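Local coordinates for protein glutathione-specific gamma-glutamylcyclotransferase (Saccharomyces cerevisiae S288c, PDB 5HWK) that cleaves glutathione, and no other gamma-glutamyl peptides, into 5-oxo-L-proline and a Cys-Gly dipeptide, at residues Gly172-Val176 against Asp177-Lys181. Sequence-based numbering, arbitrary orientation.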
ATOM      1  N   GLY A 172      13.260  -1.462   6.277  1.00 24.88           N
ATOM      2  CA  GLY A 172      13.656  -0.287   5.518  1.00 24.97           C
ATOM      3  C   GLY A 172      14.623   0.544   6.341  1.00 27.05           C
ATOM      4  O   GLY A 172      14.805   0.332   7.558  1.00 29.82           O
ATOM      5  N   PRO A 173      15.286   1.531   5.692  1.00 28.56           N
ATOM      6  CA  PRO A 173      15.275   1.738   4.250  1.00 27.10           C
ATOM      7  C   PRO A 173      16.160   0.680   3.591  1.00 28.82           C
ATOM      8  O   PRO A 173      17.103   0.148   4.187  1.00 31.48           O
ATOM      9  CB  PRO A 173      15.884   3.129   4.097  1.00 31.49           C
ATOM     10  CG  PRO A 173      16.842   3.220   5.234  1.00 32.93           C
ATOM     11  CD  PRO A 173      16.221   2.454   6.376  1.00 31.60           C
ATOM     12  N   GLU A 174      15.815   0.338   2.379  1.00 26.02           N
ATOM     13  CA  GLU A 174      16.585  -0.593   1.597  1.00 25.85           C
ATOM     14  C   GLU A 174      16.562  -0.087   0.169  1.00 24.78           C
ATOM     15  O   GLU A 174      15.536   0.439  -0.270  1.00 26.65           O
ATOM     16  CB  GLU A 174      15.866  -1.932   1.702  1.00 27.71           C
ATOM     17  CG  GLU A 174      16.703  -3.130   1.470  1.00 28.20           C
ATOM     18  CD  GLU A 174      16.036  -4.449   1.860  1.00 25.27           C
ATOM     19  OE1 GLU A 174      14.999  -4.760   1.270  1.00 24.61           O
ATOM     20  OE2 GLU A 174      16.570  -5.176   2.714  1.00 28.65           O
ATOM     21  N   THR A 175      17.681  -0.218  -0.548  1.00 24.23           N
ATOM     22  CA  THR A 175      17.701   0.174  -1.952  1.00 25.10           C
ATOM     23  C   THR A 175      16.957  -0.856  -2.802  1.00 23.81           C
ATOM     24  O   THR A 175      16.735  -2.008  -2.396  1.00 22.96           O
ATOM     25  CB  THR A 175      19.130   0.256  -2.481  1.00 26.48           C
ATOM     26  OG1 THR A 175      19.652  -1.070  -2.528  1.00 27.35           O
ATOM     27  CG2 THR A 175      20.025   1.135  -1.581  1.00 28.40           C
ATOM     28  N   VAL A 176      16.537  -0.431  -3.996  1.00 25.07           N
ATOM     29  CA  VAL A 176      15.881  -1.364  -4.915  1.00 24.85           C
ATOM     30  C   VAL A 176      16.769  -2.574  -5.194  1.00 23.91           C
ATOM     31  O   VAL A 176      16.286  -3.721  -5.236  1.00 23.15           O
ATOM     32  CB  VAL A 176      15.483  -0.631  -6.203  1.00 26.41           C
ATOM     33  CG1 VAL A 176      15.339  -1.579  -7.349  1.00 28.06           C
ATOM     34  CG2 VAL A 176      14.181   0.109  -5.966  1.00 26.77           C
ATOM     35  N   ASP A 177      18.088  -2.366  -5.332  1.00 23.76           N
ATOM     36  CA  ASP A 177      18.973  -3.503  -5.593  1.00 25.23           C
ATOM     37  C   ASP A 177      18.926  -4.508  -4.437  1.00 23.11           C
ATOM     38  O   ASP A 177      18.821  -5.727  -4.653  1.00 24.14           O
ATOM     39  CB  ASP A 177      20.403  -3.022  -5.819  1.00 29.49           C
ATOM     40  CG  ASP A 177      21.300  -4.118  -6.307  1.00 36.45           C
ATOM     41  OD1 ASP A 177      21.022  -4.632  -7.413  1.00 39.37           O
ATOM     42  OD2 ASP A 177      22.274  -4.466  -5.598  1.00 40.55           O
ATOM     43  N   GLU A 178      19.061  -4.015  -3.197  1.00 23.72           N
ATOM     44  CA  GLU A 178      18.979  -4.881  -2.018  1.00 24.36           C
ATOM     45  C   GLU A 178      17.654  -5.626  -1.944  1.00 21.64           C
ATOM     46  O   GLU A 178      17.633  -6.850  -1.716  1.00 23.27           O
ATOM     47  CB  GLU A 178      19.231  -4.071  -0.728  1.00 27.32           C
ATOM     48  CG  GLU A 178      20.679  -3.564  -0.528  1.00 32.37           C
ATOM     49  CD  GLU A 178      20.855  -2.316   0.414  1.00 37.89           C
ATOM     50  OE1 GLU A 178      19.872  -1.629   0.862  1.00 35.92           O
ATOM     51  OE2 GLU A 178      22.040  -2.010   0.699  1.00 44.93           O
ATOM     52  N   THR A 179      16.529  -4.900  -2.107  1.00 21.21           N
ATOM     53  CA  THR A 179      15.231  -5.552  -2.015  1.00 20.38           C
ATOM     54  C   THR A 179      15.063  -6.566  -3.136  1.00 19.48           C
ATOM     55  O   THR A 179      14.563  -7.678  -2.918  1.00 19.95           O
ATOM     56  CB  THR A 179      14.129  -4.505  -2.086  1.00 20.28           C
ATOM     57  OG1 THR A 179      14.360  -3.535  -1.040  1.00 20.75           O
ATOM     58  CG2 THR A 179      12.747  -5.099  -1.889  1.00 21.28           C
ATOM     59  N   ALA A 180      15.480  -6.199  -4.342  1.00 21.52           N
ATOM     60  CA  ALA A 180      15.320  -7.088  -5.490  1.00 22.21           C
ATOM     61  C   ALA A 180      16.090  -8.392  -5.330  1.00 21.80           C
ATOM     62  O   ALA A 180      15.598  -9.465  -5.738  1.00 23.13           O
ATOM     63  CB  ALA A 180      15.732  -6.372  -6.764  1.00 22.69           C
ATOM     64  N   LYS A 181      17.292  -8.326  -4.752  1.00 23.04           N
ATOM     65  CA  LYS A 181      18.082  -9.539  -4.531  1.00 24.44           C
ATOM     66  C   LYS A 181      17.309 -10.504  -3.651  1.00 22.25           C
ATOM     67  O   LYS A 181      17.326 -11.716  -3.869  1.00 25.32           O
ATOM     68  CB  LYS A 181      19.414  -9.179  -3.863  1.00 30.23           C
ATOM     69  CG  LYS A 181      20.423  -8.611  -4.824  1.00 40.36           C
TER
HETATM   70  O   HOH W   1      13.188  -1.224  -1.871  1.00 23.12           O
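A capping box formed by T175 and E178 starts helix 176-185. T175 is the N-cap. Its OG1 accepts a nearly straight bond from E178 N (3.1 Å, N-H...O angle 171°). In return E178 OE1 takes T175 N at 3.0 Å, the donor lying above the carboxylate plane, 39° out of it. A chi1 of 69° sets T175 OG1 between its own backbone N and carbonyl carbon, facing the first turn. The backbone pattern begins at once, with T179 N on T175 O at 2.9 Å and A180 N on V176 O at 2.8 Å. The helix follows the loop after strand 154-163 and packs on helix 219-232, where V176 and A180 both touch T227. E174, just before the cap, reaches with an extended side chain to the same turn. Its CG lies 3.5 Å from E178 CB, and its OE1 accepts from T179 OG1 at 2.7 Å, on the anti side of the carboxylate. R55 NE makes a salt bridge to the same OE1. With an alanine here in place of E174, T179 OG1 would probably lose this acceptor and R55 this salt bridge. A water donates to T179 OG1 (2.7 Å) and, at longer range, to E174 O.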